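Local atomic coordinates of Cas13d (PDB entry 6IV9), a protein that binds CRISPR RNA and, through two HEPN domains, takes part in maturing that guide RNA and cleaving target RNA. Residues 81-86 / 95-100; 149-154 / 757-762; 220-225 / 239-244; 345-350 / 408-413; 653-658 / 686-691. The protein carries 2 engineered substitutions. All blocks are in the same frame, centred on the assembly; numbering follows the deposited sequence. Where two conformers were deposited one is given.

Interaction 1 (81-86 / 95-100); sequences AVLEYE and TQLSSK
With chi1 at 59°, Ser-98 carries its OG between its own backbone N and carbonyl carbon, and Glu-84, bent at chi2 (-85°), curls its carboxylate back to meet it. Glu-84 lies on strand 81-88 of a beta hairpin, and Ser-98 just past the end of its partner strand 94-96, the last two strands of a four-stranded antiparallel sheet; Glu-84 and Tyr-85 also form a classic beta bulge opposite Ile-72 on the neighbouring strand. Ser-98 OG donates to Glu-84 OE1 over 2.8 Å, from above the carboxylate plane. Ser-74, Ser-103 and Asn-104 bind the same carboxylate, so several bonds fix its rotation. Glu-86 and Thr-95 are a hydrogen-bonded pair. Next to them the non-hydrogen-bonded pair Tyr-85 and Gln-96 sets Tyr-85 CE2 3.9 Å from Gln-96 CB, ring and amide planes 48° apart, while the tyrosine hydroxyl is bound by the backbone of Ile-105 and Leu-107. Past the strand end, Leu-97 N still bonds Glu-84 O at 2.8 Å, and Leu-97 CD1 lies 4.1 Å from Leu-83 CB, packed against the backbone where Tyr-85 joins Glu-86. At the other end one water joins the strands, 3.3 Å from Glu-86 O and 2.9 Å from Thr-95 OG1.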
# COMPACT_ATOMS: atom_id res chain seq x y z
N ALA A 81 -18.90 17.31 0.45
CA ALA A 81 -19.87 17.57 -0.63
C ALA A 81 -20.76 18.75 -0.24
O ALA A 81 -21.16 18.82 0.89
CB ALA A 81 -20.70 16.36 -0.87
N VAL A 82 -20.98 19.67 -1.16
CA VAL A 82 -21.93 20.79 -0.92
C VAL A 82 -23.17 20.45 -1.74
O VAL A 82 -23.05 20.39 -2.94
CB VAL A 82 -21.33 22.13 -1.36
CG1 VAL A 82 -22.36 23.24 -1.33
CG2 VAL A 82 -20.11 22.50 -0.56
N LEU A 83 -24.29 20.18 -1.09
CA LEU A 83 -25.51 19.90 -1.88
C LEU A 83 -25.89 21.21 -2.55
O LEU A 83 -26.04 22.21 -1.87
CB LEU A 83 -26.62 19.40 -0.96
CG LEU A 83 -26.69 17.89 -0.81
CD1 LEU A 83 -27.55 17.51 0.38
CD2 LEU A 83 -27.21 17.27 -2.08
N GLU A 84 -26.01 21.20 -3.87
CA GLU A 84 -26.29 22.45 -4.58
C GLU A 84 -27.73 22.49 -5.06
O GLU A 84 -28.40 23.48 -4.82
CB GLU A 84 -25.37 22.56 -5.79
CG GLU A 84 -23.91 22.80 -5.43
CD GLU A 84 -23.53 24.25 -5.21
OE1 GLU A 84 -24.41 25.08 -5.21
OE2 GLU A 84 -22.36 24.53 -5.06
N TYR A 85 -28.16 21.47 -5.79
CA TYR A 85 -29.52 21.53 -6.35
C TYR A 85 -30.22 20.19 -6.30
O TYR A 85 -29.59 19.17 -6.34
CB TYR A 85 -29.46 21.90 -7.83
CG TYR A 85 -28.88 23.26 -8.10
CD1 TYR A 85 -27.53 23.43 -8.26
CD2 TYR A 85 -29.69 24.38 -8.17
CE1 TYR A 85 -26.98 24.66 -8.50
CE2 TYR A 85 -29.15 25.63 -8.41
CZ TYR A 85 -27.79 25.77 -8.57
OH TYR A 85 -27.24 26.98 -8.80
N GLU A 86 -31.54 20.26 -6.23
CA GLU A 86 -32.40 19.08 -6.37
C GLU A 86 -33.16 19.29 -7.68
O GLU A 86 -33.68 20.37 -7.85
CB GLU A 86 -33.36 18.96 -5.19
CG GLU A 86 -34.35 17.84 -5.37
CD GLU A 86 -35.36 17.84 -4.25
OE1 GLU A 86 -34.97 18.12 -3.12
OE2 GLU A 86 -36.51 17.58 -4.52
N THR A 95 -34.48 23.13 -7.55
CA THR A 95 -34.54 23.82 -6.25
C THR A 95 -33.11 23.97 -5.75
O THR A 95 -32.44 22.97 -5.70
CB THR A 95 -35.34 23.00 -5.25
OG1 THR A 95 -36.63 22.80 -5.81
CG2 THR A 95 -35.44 23.64 -3.89
N GLN A 96 -32.70 25.18 -5.41
CA GLN A 96 -31.33 25.39 -4.89
C GLN A 96 -31.32 25.03 -3.41
O GLN A 96 -32.14 25.54 -2.67
CB GLN A 96 -30.86 26.81 -5.12
CG GLN A 96 -29.44 27.04 -4.66
CD GLN A 96 -28.88 28.36 -5.13
OE1 GLN A 96 -29.41 28.98 -6.03
NE2 GLN A 96 -27.81 28.78 -4.51
N LEU A 97 -30.41 24.13 -3.03
CA LEU A 97 -30.26 23.68 -1.63
C LEU A 97 -29.15 24.49 -0.95
O LEU A 97 -29.20 24.65 0.25
CB LEU A 97 -29.91 22.19 -1.64
CG LEU A 97 -30.87 21.29 -2.40
CD1 LEU A 97 -30.37 19.87 -2.45
CD2 LEU A 97 -32.24 21.34 -1.79
N SER A 98 -28.16 24.91 -1.73
CA SER A 98 -27.01 25.67 -1.21
C SER A 98 -27.39 27.12 -0.90
O SER A 98 -28.29 27.65 -1.52
CB SER A 98 -25.87 25.62 -2.17
OG SER A 98 -26.24 26.14 -3.43
N SER A 99 -26.68 27.70 0.07
CA SER A 99 -26.81 29.13 0.44
C SER A 99 -26.06 29.96 -0.60
O SER A 99 -25.25 29.41 -1.33
CB SER A 99 -26.22 29.36 1.78
OG SER A 99 -24.82 29.21 1.73
N LYS A 100 -26.29 31.26 -0.63
CA LYS A 100 -25.58 32.13 -1.60
C LYS A 100 -24.08 32.06 -1.33
O LYS A 100 -23.33 32.14 -2.27
CB LYS A 100 -26.03 33.58 -1.45
CG LYS A 100 -25.19 34.58 -2.21
CD LYS A 100 -25.99 35.78 -2.68
CE LYS A 100 -26.50 36.62 -1.53
NZ LYS A 100 -27.10 37.88 -2.02
O HOH W 1 -36.95 20.56 -7.59

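Interaction 2 (149-154 / 757-762); sequences LGLKSE and GLYKEI
Leu-151 is the bump and Tyr-759, Leu-758 and Ile-762 are the walls of the hollow that receives it. Its forked end is the part that fits: CD2 stands over one face of the tyrosine ring, 4.0 Å from the centroid and 15° off the normal, a CH-pi contact shifted toward the rim. The same methyl lies 3.9 Å from Leu-758 CB and 4.0 Å from Ile-762 CD1, while CD1 of Leu-151 wedges between Leu-758 and the CE2 side of the ring. In terms of the fold, the approach to helix 152-160, with Leu-151 at its N-cap position, plugs into the C-terminal end of the long helix 713-760, close to the bound RNA. Tyr-759 reaches past its plug: its hydroxyl makes a short bond of 2.5 Å to Leu-149 O, in the carbonyl plane and on a lone pair, and Asn-794 also bonds the hydroxyl, which pins the far end of the ring. Cutting this side chain back to an alanine is likely to leave Leu-151 without the flat surface under its methyl and Leu-149 O without its hydroxyl mate. A second fit lies in the first turn of helix 152-160. Glu-154, bent at chi2 (-31°), slides past Ile-762 in the opposite direction, its CG alongside Ile-762 CG2. Its carboxylate, paired with Lys-157 in a salt bridge, rests OE1 3.7 Å from Glu-761 CB.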
# COMPACT_ATOMS: atom_id res chain seq x y z
N LEU A 149 -21.72 -5.37 -13.31
CA LEU A 149 -21.83 -6.80 -12.94
C LEU A 149 -23.29 -7.22 -12.78
O LEU A 149 -23.56 -8.39 -12.85
CB LEU A 149 -21.10 -7.00 -11.62
CG LEU A 149 -19.73 -7.67 -11.64
CD1 LEU A 149 -19.09 -7.72 -13.01
CD2 LEU A 149 -18.83 -7.07 -10.60
N GLY A 150 -24.18 -6.28 -12.53
CA GLY A 150 -25.59 -6.61 -12.28
C GLY A 150 -25.81 -7.10 -10.86
O GLY A 150 -26.80 -7.74 -10.63
N LEU A 151 -24.91 -6.78 -9.94
CA LEU A 151 -25.04 -7.25 -8.54
C LEU A 151 -25.53 -6.14 -7.60
O LEU A 151 -25.54 -6.37 -6.42
CB LEU A 151 -23.68 -7.77 -8.10
CG LEU A 151 -23.21 -8.99 -8.86
CD1 LEU A 151 -21.78 -9.33 -8.50
CD2 LEU A 151 -24.13 -10.16 -8.60
N LYS A 152 -25.98 -5.03 -8.14
CA LYS A 152 -26.39 -3.89 -7.28
C LYS A 152 -27.49 -4.32 -6.32
O LYS A 152 -27.39 -4.00 -5.17
CB LYS A 152 -26.93 -2.77 -8.18
CG LYS A 152 -27.51 -1.56 -7.48
CD LYS A 152 -27.87 -0.49 -8.48
CE LYS A 152 -28.46 0.76 -7.89
NZ LYS A 152 -29.78 0.53 -7.27
N SER A 153 -28.51 -5.03 -6.78
CA SER A 153 -29.61 -5.43 -5.87
C SER A 153 -29.13 -6.40 -4.79
O SER A 153 -29.50 -6.23 -3.66
CB SER A 153 -30.76 -5.98 -6.65
OG SER A 153 -31.34 -4.95 -7.41
N GLU A 154 -28.35 -7.40 -5.17
CA GLU A 154 -27.84 -8.36 -4.18
C GLU A 154 -26.96 -7.63 -3.16
O GLU A 154 -27.06 -7.91 -2.00
CB GLU A 154 -26.99 -9.41 -4.89
CG GLU A 154 -27.74 -10.65 -5.27
CD GLU A 154 -28.89 -11.05 -4.36
OE1 GLU A 154 -28.63 -11.55 -3.28
OE2 GLU A 154 -30.04 -10.83 -4.77
N GLY A 757 -19.85 -15.90 -5.22
CA GLY A 757 -20.80 -16.00 -4.11
C GLY A 757 -22.02 -15.13 -4.35
O GLY A 757 -23.08 -15.53 -3.95
N LEU A 758 -21.85 -13.92 -4.86
CA LEU A 758 -23.01 -13.04 -5.13
C LEU A 758 -23.84 -13.56 -6.30
O LEU A 758 -25.03 -13.66 -6.17
CB LEU A 758 -22.51 -11.62 -5.40
CG LEU A 758 -21.91 -10.92 -4.19
CD1 LEU A 758 -20.92 -9.85 -4.62
CD2 LEU A 758 -23.00 -10.35 -3.31
N TYR A 759 -23.20 -13.95 -7.38
CA TYR A 759 -23.93 -14.46 -8.56
C TYR A 759 -24.70 -15.74 -8.23
O TYR A 759 -25.74 -15.97 -8.76
CB TYR A 759 -22.99 -14.70 -9.73
CG TYR A 759 -22.69 -13.49 -10.57
CD1 TYR A 759 -23.68 -12.88 -11.31
CD2 TYR A 759 -21.41 -13.00 -10.66
CE1 TYR A 759 -23.41 -11.79 -12.11
CE2 TYR A 759 -21.13 -11.91 -11.45
CZ TYR A 759 -22.12 -11.30 -12.18
OH TYR A 759 -21.83 -10.24 -12.96
N LYS A 760 -24.15 -16.52 -7.31
CA LYS A 760 -24.75 -17.82 -6.93
C LYS A 760 -26.15 -17.60 -6.37
O LYS A 760 -26.96 -18.48 -6.50
CB LYS A 760 -23.86 -18.60 -5.96
CG LYS A 760 -24.28 -20.05 -5.79
CD LYS A 760 -23.21 -20.97 -5.30
CE LYS A 760 -23.73 -22.36 -5.04
NZ LYS A 760 -22.74 -23.18 -4.32
N GLU A 761 -26.37 -16.48 -5.70
CA GLU A 761 -27.68 -16.17 -5.11
C GLU A 761 -28.71 -15.80 -6.19
O GLU A 761 -29.88 -15.83 -5.88
CB GLU A 761 -27.56 -15.04 -4.10
CG GLU A 761 -26.82 -15.44 -2.85
CD GLU A 761 -27.39 -16.65 -2.14
OE1 GLU A 761 -28.61 -16.72 -2.00
OE2 GLU A 761 -26.61 -17.52 -1.74
N ILE A 762 -28.27 -15.41 -7.38
CA ILE A 762 -29.27 -14.94 -8.38
C ILE A 762 -29.24 -15.76 -9.68
O ILE A 762 -30.16 -15.60 -10.46
CB ILE A 762 -29.08 -13.44 -8.63
CG1 ILE A 762 -27.70 -13.12 -9.18
CG2 ILE A 762 -29.34 -12.68 -7.35
CD1 ILE A 762 -27.59 -11.75 -9.75

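Interaction 3 (220-225 / 239-244); sequences EVFTHP and KKSLSK
Phe-222 and Leu-242 carry most of this contact between two consecutive helices, the short 219-223 and the longer 232-251, folded against each other across the loop that joins them. The aromatic part is a CH-pi contact: Leu-242 CD1 stands over one face of the Phe-222 ring, 3.9 Å from its centroid, offset toward CE2 and CZ. Leu-242 reaches it with CG anti to the backbone N (chi1 -173°), which turns the fork toward helix 219-223. The ring is further held by a stack with Tyr-278 and an edge-to-face contact with Phe-245. Purely apolar contact follows the chain past the helix end, where Pro-225 CG meets Lys-239 CG at 3.8 Å; beyond that point the lysine bends and its NZ forms a salt bridge with Asp-226. No hydrogen bond spans the two segments, and polar atoms take part only as neighbours of carbon. Leu-242 CD2 packs 3.6 Å from Phe-222 O, a buried carbonyl for which the model has no hydrogen-bonding partner. Ser-241 OG, satisfied within its own helix by Ile-238 O, lies in the plane of the Phe-222 ring at its edge, 3.5 Å from CE1.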
# COMPACT_ATOMS: atom_id res chain seq x y z
N GLU A 220 -4.36 -19.56 25.90
CA GLU A 220 -4.41 -20.77 26.76
C GLU A 220 -4.90 -21.95 25.93
O GLU A 220 -4.27 -22.98 25.98
CB GLU A 220 -5.36 -20.51 27.91
CG GLU A 220 -5.78 -21.77 28.63
CD GLU A 220 -4.73 -22.29 29.58
OE1 GLU A 220 -4.89 -23.41 30.07
OE2 GLU A 220 -3.77 -21.56 29.84
N VAL A 221 -5.97 -21.77 25.17
CA VAL A 221 -6.48 -22.88 24.32
C VAL A 221 -5.43 -23.24 23.27
O VAL A 221 -5.26 -24.41 23.00
CB VAL A 221 -7.81 -22.51 23.66
CG1 VAL A 221 -8.21 -23.54 22.63
CG2 VAL A 221 -8.91 -22.33 24.69
N PHE A 222 -4.76 -22.24 22.70
CA PHE A 222 -3.74 -22.48 21.65
C PHE A 222 -2.59 -23.32 22.19
O PHE A 222 -2.16 -24.19 21.50
CB PHE A 222 -3.18 -21.14 21.20
CG PHE A 222 -2.07 -21.19 20.19
CD1 PHE A 222 -2.24 -21.81 18.98
CD2 PHE A 222 -0.86 -20.56 20.44
CE1 PHE A 222 -1.23 -21.82 18.04
CE2 PHE A 222 0.15 -20.58 19.50
CZ PHE A 222 -0.04 -21.21 18.31
N THR A 223 -2.11 -23.00 23.39
CA THR A 223 -0.93 -23.69 23.98
C THR A 223 -1.32 -24.99 24.68
O THR A 223 -0.44 -25.81 24.88
CB THR A 223 -0.09 -22.72 24.80
OG1 THR A 223 -0.93 -22.17 25.80
CG2 THR A 223 0.47 -21.60 23.95
N HIS A 224 -2.59 -25.16 25.03
CA HIS A 224 -3.06 -26.40 25.70
C HIS A 224 -4.31 -26.90 24.99
O HIS A 224 -5.36 -26.92 25.61
CB HIS A 224 -3.39 -26.13 27.17
CG HIS A 224 -2.29 -25.48 27.92
ND1 HIS A 224 -1.17 -26.16 28.29
CD2 HIS A 224 -2.14 -24.23 28.36
CE1 HIS A 224 -0.37 -25.35 28.94
NE2 HIS A 224 -0.94 -24.17 28.99
N PRO A 225 -4.22 -27.33 23.72
CA PRO A 225 -5.38 -27.78 22.98
C PRO A 225 -6.06 -29.00 23.61
O PRO A 225 -7.25 -29.10 23.54
CB PRO A 225 -4.87 -28.08 21.56
CG PRO A 225 -3.38 -28.14 21.68
CD PRO A 225 -3.01 -27.40 22.95
N LYS A 239 -2.29 -28.23 17.26
CA LYS A 239 -0.92 -28.71 17.55
C LYS A 239 -0.01 -28.50 16.34
O LYS A 239 1.13 -28.17 16.54
CB LYS A 239 -0.95 -30.17 17.96
CG LYS A 239 -1.64 -30.44 19.28
CD LYS A 239 -0.77 -31.18 20.26
CE LYS A 239 -1.57 -32.00 21.24
NZ LYS A 239 -2.92 -32.26 20.71
N LYS A 240 -0.53 -28.71 15.14
CA LYS A 240 0.29 -28.49 13.94
C LYS A 240 0.71 -27.02 13.88
O LYS A 240 1.85 -26.76 13.57
CB LYS A 240 -0.52 -28.82 12.69
CG LYS A 240 -0.82 -30.29 12.46
CD LYS A 240 -1.10 -30.55 11.00
CE LYS A 240 -1.71 -31.90 10.70
NZ LYS A 240 -1.33 -32.37 9.35
N SER A 241 -0.21 -26.10 14.16
CA SER A 241 0.12 -24.66 14.10
C SER A 241 1.02 -24.27 15.28
O SER A 241 1.89 -23.47 15.08
CB SER A 241 -1.11 -23.80 14.02
OG SER A 241 -1.85 -23.86 15.22
N LEU A 242 0.80 -24.86 16.45
CA LEU A 242 1.64 -24.56 17.63
C LEU A 242 3.09 -24.92 17.29
O LEU A 242 3.98 -24.16 17.60
CB LEU A 242 1.13 -25.41 18.79
CG LEU A 242 1.75 -25.13 20.15
CD1 LEU A 242 1.74 -23.66 20.46
CD2 LEU A 242 1.02 -25.90 21.23
N SER A 243 3.28 -26.06 16.65
CA SER A 243 4.64 -26.52 16.30
C SER A 243 5.28 -25.54 15.32
O SER A 243 6.44 -25.22 15.48
CB SER A 243 4.55 -27.93 15.80
OG SER A 243 5.70 -28.27 15.06
N LYS A 244 4.52 -25.06 14.34
CA LYS A 244 5.01 -24.05 13.37
C LYS A 244 5.30 -22.74 14.10
O LYS A 244 6.24 -22.08 13.74
CB LYS A 244 4.02 -23.91 12.21
CG LYS A 244 4.05 -25.05 11.21
CD LYS A 244 5.25 -24.96 10.32
CE LYS A 244 5.21 -25.89 9.13
NZ LYS A 244 5.36 -25.16 7.85

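Interaction 4 (345-350 / 408-413); sequences IDMMKG and DFLLFC
Met-348 runs at about a right angle to Phe-409 and meets the ring at its rim, with SD 3.6 Å from Phe-409 CE2. The sulfur sits 80° off the ring normal, so this Met-aromatic contact is of the edge kind, lying close to the ring plane. Against Leu-410 the orientation differs: the two chains slide past each other in opposite directions, and Met-348 CG lies 3.9 Å from Leu-410 CD2. Met-348 is the first residue to leave helical geometry after helix 338-347, and its side chain ties that helix end to the middle of helix 400-418. The turn at chi3 (67°) swings the terminal methyl onward to Cys-413, where CE comes 3.9 Å from SG. Were the thioether lost to an alanine, a gap would probably open among Phe-409, Leu-410 and Cys-413, and the ring edge would lose its sulfur. Cys-413 SG stands over one face of the Phe-409 ring, and Tyr-360 and Phe-363 of helix 353-366 both meet that ring edge-to-face. At the border of the contact Met-347 SD lies 4.3 Å from Leu-410 CD1, and both residues touch Asp-457 of helix 436-464.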
# COMPACT_ATOMS: atom_id res chain seq x y z
N ILE A 345 10.45 29.23 17.96
CA ILE A 345 9.97 30.27 18.91
C ILE A 345 10.76 31.55 18.66
O ILE A 345 10.16 32.58 18.56
CB ILE A 345 10.11 29.74 20.34
CG1 ILE A 345 9.02 28.72 20.66
CG2 ILE A 345 10.12 30.88 21.34
CD1 ILE A 345 9.23 27.99 21.94
N ASP A 346 12.07 31.45 18.50
CA ASP A 346 12.87 32.67 18.24
C ASP A 346 12.45 33.31 16.92
O ASP A 346 12.41 34.51 16.86
CB ASP A 346 14.34 32.33 18.05
CG ASP A 346 14.97 31.67 19.26
OD1 ASP A 346 14.30 31.58 20.30
OD2 ASP A 346 16.13 31.23 19.13
N MET A 347 12.27 32.50 15.89
CA MET A 347 11.91 32.92 14.51
C MET A 347 10.47 33.42 14.34
O MET A 347 10.28 34.35 13.58
CB MET A 347 12.15 31.75 13.57
CG MET A 347 12.55 32.17 12.21
SD MET A 347 13.11 30.79 11.22
CE MET A 347 13.09 29.45 12.39
N MET A 348 9.47 32.77 14.93
CA MET A 348 8.07 33.17 14.65
C MET A 348 7.56 34.21 15.65
O MET A 348 6.87 33.85 16.58
CB MET A 348 7.16 31.94 14.61
CG MET A 348 7.68 30.91 13.65
SD MET A 348 6.76 29.40 13.76
CE MET A 348 5.17 29.96 13.15
N LYS A 349 7.83 35.47 15.34
CA LYS A 349 7.54 36.66 16.18
C LYS A 349 6.04 36.87 16.43
O LYS A 349 5.72 37.30 17.53
CB LYS A 349 8.18 37.90 15.56
CG LYS A 349 9.68 37.79 15.37
CD LYS A 349 10.39 37.36 16.63
CE LYS A 349 11.90 37.43 16.50
NZ LYS A 349 12.56 37.31 17.82
N GLY A 350 5.18 36.57 15.48
CA GLY A 350 3.75 36.86 15.68
C GLY A 350 3.00 35.81 16.47
O GLY A 350 1.81 35.97 16.65
N ASP A 408 9.13 23.48 6.14
CA ASP A 408 7.75 22.98 5.95
C ASP A 408 6.85 23.54 7.06
O ASP A 408 5.74 23.90 6.78
CB ASP A 408 7.73 21.45 5.90
CG ASP A 408 8.33 20.86 4.63
OD1 ASP A 408 8.74 21.62 3.78
OD2 ASP A 408 8.35 19.65 4.51
N PHE A 409 7.36 23.61 8.28
CA PHE A 409 6.56 24.11 9.42
C PHE A 409 6.15 25.57 9.20
O PHE A 409 5.03 25.89 9.49
CB PHE A 409 7.30 23.95 10.74
CG PHE A 409 6.45 24.32 11.92
CD1 PHE A 409 5.45 23.49 12.36
CD2 PHE A 409 6.63 25.53 12.55
CE1 PHE A 409 4.67 23.83 13.45
CE2 PHE A 409 5.84 25.89 13.63
CZ PHE A 409 4.86 25.04 14.07
N LEU A 410 7.06 26.40 8.72
CA LEU A 410 6.73 27.82 8.47
C LEU A 410 5.62 27.89 7.42
O LEU A 410 4.70 28.64 7.60
CB LEU A 410 7.97 28.52 7.94
CG LEU A 410 9.09 28.76 8.94
CD1 LEU A 410 10.20 29.54 8.27
CD2 LEU A 410 8.58 29.49 10.16
N LEU A 411 5.75 27.12 6.35
CA LEU A 411 4.72 27.12 5.28
C LEU A 411 3.40 26.60 5.84
O LEU A 411 2.38 27.13 5.51
CB LEU A 411 5.21 26.21 4.16
CG LEU A 411 6.49 26.65 3.46
CD1 LEU A 411 6.74 25.80 2.24
CD2 LEU A 411 6.40 28.12 3.08
N PHE A 412 3.46 25.56 6.66
CA PHE A 412 2.23 24.97 7.23
C PHE A 412 1.48 26.01 8.06
O PHE A 412 0.31 26.21 7.87
CB PHE A 412 2.63 23.82 8.14
CG PHE A 412 1.59 23.36 9.13
CD1 PHE A 412 0.31 23.05 8.72
CD2 PHE A 412 1.90 23.20 10.46
CE1 PHE A 412 -0.64 22.62 9.63
CE2 PHE A 412 0.96 22.76 11.36
CZ PHE A 412 -0.31 22.47 10.94
N CYS A 413 2.20 26.70 8.93
CA CYS A 413 1.58 27.73 9.80
C CYS A 413 1.01 28.87 8.95
O CYS A 413 -0.03 29.39 9.27
CB CYS A 413 2.59 28.23 10.82
SG CYS A 413 2.94 26.99 12.09

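Interaction 5 (653-658 / 686-691); sequences VVMFVL and KRSELA
The guanidinium of Arg-687 is the flat group here, and Leu-658 O lies at its edge, close to its plane. The bond from Arg-687 NE to this oxygen is 2.9 Å long and nearly straight at 168°, yet it reaches the carbonyl from well above the plane of the peptide, 55° out of it. Extended from CG to NE, the side chain carries NE across from helix 683-696 to the carbonyl on helix 651-660, a helix-helix packing in which the short segments cross at 131° with axes 9.4 Å apart. The guanidinium has further grips: NH2 bonds Ile-661 O and forms a salt bridge with Asp-663. Its positive charge, set beside carbonyls at the C-terminal end of helix 651-660, is likely to suit the negative potential there. Alongside this bond the interface closes on a small residue. Ala-691 CB receives Val-654 CG1 at 3.8 Å, Met-655 SD at 3.9 Å and Leu-658 CD2 at 3.9 Å, and its size lets the backbones come near. Helix 713-760 covers one flank, with Val-730 on Leu-658 and Leu-726 on Leu-690. On another side Met-655, bent at chi2 and again at chi3, folds over helix 683-696: its SD lies 3.5 Å from Arg-687 O, and its CE 3.6 Å from Ser-688 OG, a hydroxyl that hydrogen-bonds Glu-684 O in its own helix.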
# COMPACT_ATOMS: atom_id res chain seq x y z
N VAL A 653 18.91 -9.49 -16.20
CA VAL A 653 17.91 -9.04 -15.19
C VAL A 653 18.39 -7.75 -14.52
O VAL A 653 17.65 -6.82 -14.46
CB VAL A 653 17.71 -10.13 -14.13
CG1 VAL A 653 16.84 -9.64 -13.00
CG2 VAL A 653 17.16 -11.40 -14.73
N VAL A 654 19.63 -7.73 -14.06
CA VAL A 654 20.18 -6.52 -13.39
C VAL A 654 20.20 -5.34 -14.37
O VAL A 654 19.83 -4.28 -13.99
CB VAL A 654 21.56 -6.80 -12.79
CG1 VAL A 654 22.24 -5.54 -12.33
CG2 VAL A 654 21.46 -7.81 -11.67
N MET A 655 20.58 -5.58 -15.61
CA MET A 655 20.60 -4.50 -16.63
C MET A 655 19.16 -4.00 -16.85
O MET A 655 18.99 -2.83 -17.08
CB MET A 655 21.22 -4.96 -17.95
CG MET A 655 22.74 -4.95 -17.94
SD MET A 655 23.45 -3.32 -17.73
CE MET A 655 23.12 -2.60 -19.33
N PHE A 656 18.18 -4.90 -16.80
CA PHE A 656 16.79 -4.45 -16.99
C PHE A 656 16.41 -3.47 -15.87
O PHE A 656 15.87 -2.44 -16.15
CB PHE A 656 15.82 -5.64 -16.97
CG PHE A 656 14.40 -5.19 -16.87
CD1 PHE A 656 13.82 -4.45 -17.87
CD2 PHE A 656 13.64 -5.48 -15.75
CE1 PHE A 656 12.53 -3.99 -17.77
CE2 PHE A 656 12.34 -5.03 -15.65
CZ PHE A 656 11.80 -4.28 -16.65
N VAL A 657 16.72 -3.81 -14.63
CA VAL A 657 16.41 -2.91 -13.48
C VAL A 657 17.19 -1.60 -13.60
O VAL A 657 16.61 -0.56 -13.42
CB VAL A 657 16.67 -3.60 -12.14
CG1 VAL A 657 16.44 -2.67 -10.98
CG2 VAL A 657 15.82 -4.84 -11.99
N LEU A 658 18.47 -1.68 -13.92
CA LEU A 658 19.36 -0.50 -14.05
C LEU A 658 18.81 0.40 -15.18
O LEU A 658 18.92 1.60 -15.09
CB LEU A 658 20.75 -1.01 -14.41
CG LEU A 658 21.85 -1.01 -13.35
CD1 LEU A 658 21.44 -0.64 -11.95
CD2 LEU A 658 22.70 -2.26 -13.41
N LYS A 686 28.22 2.58 -18.43
CA LYS A 686 28.15 2.79 -16.97
C LYS A 686 27.17 1.78 -16.36
O LYS A 686 27.51 1.19 -15.37
CB LYS A 686 27.74 4.23 -16.68
CG LYS A 686 28.74 5.28 -17.13
CD LYS A 686 28.38 6.66 -16.71
CE LYS A 686 29.54 7.60 -16.87
NZ LYS A 686 29.25 8.68 -17.82
N ARG A 687 26.02 1.58 -16.98
CA ARG A 687 25.06 0.57 -16.46
C ARG A 687 25.72 -0.80 -16.53
O ARG A 687 25.62 -1.53 -15.57
CB ARG A 687 23.76 0.60 -17.27
CG ARG A 687 22.88 1.81 -17.03
CD ARG A 687 21.51 1.69 -17.66
NE ARG A 687 20.55 2.68 -17.23
CZ ARG A 687 20.38 3.87 -17.77
NH1 ARG A 687 21.02 4.20 -18.87
NH2 ARG A 687 19.56 4.73 -17.21
N SER A 688 26.39 -1.10 -17.64
CA SER A 688 27.06 -2.41 -17.84
C SER A 688 28.10 -2.59 -16.75
O SER A 688 28.18 -3.66 -16.19
CB SER A 688 27.66 -2.52 -19.19
OG SER A 688 26.66 -2.56 -20.17
N GLU A 689 28.90 -1.56 -16.50
CA GLU A 689 29.85 -1.57 -15.29
C GLU A 689 29.31 -1.83 -13.84
O GLU A 689 29.80 -2.66 -13.15
CB GLU A 689 30.72 -0.31 -15.34
CG GLU A 689 32.11 -0.49 -14.78
CD GLU A 689 33.09 0.65 -15.06
OE1 GLU A 689 32.93 1.34 -16.08
OE2 GLU A 689 34.01 0.84 -14.25
N LEU A 690 28.15 -1.22 -13.58
CA LEU A 690 27.44 -1.41 -12.30
C LEU A 690 26.90 -2.84 -12.26
O LEU A 690 26.97 -3.44 -11.22
CB LEU A 690 26.34 -0.35 -12.19
CG LEU A 690 26.85 1.07 -12.07
CD1 LEU A 690 25.73 2.08 -12.17
CD2 LEU A 690 27.62 1.25 -10.79
N ALA A 691 26.40 -3.35 -13.38
CA ALA A 691 25.87 -4.73 -13.43
C ALA A 691 26.98 -5.74 -13.14
O ALA A 691 26.73 -6.70 -12.46
CB ALA A 691 25.19 -5.00 -14.73

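Followed from the N terminus, the chain first closes interaction 1, a short beta hairpin at one margin of the protein. Interaction 2 opens next, at 149-154, and is completed only at 757-762, some 600 residues later, so it fastens an early helix to the end of the long helix 713-760. Interactions 3, 4 and 5 lie nested inside that loop, one after another, and none of the five crosses another. Each of the three joins helices separated by far shorter stretches of chain. No two contacts touch: interactions 1 and 5 lie on opposite sides of the chain's centre, as do 2 and 4, their centres about 58 and 56 Å apart.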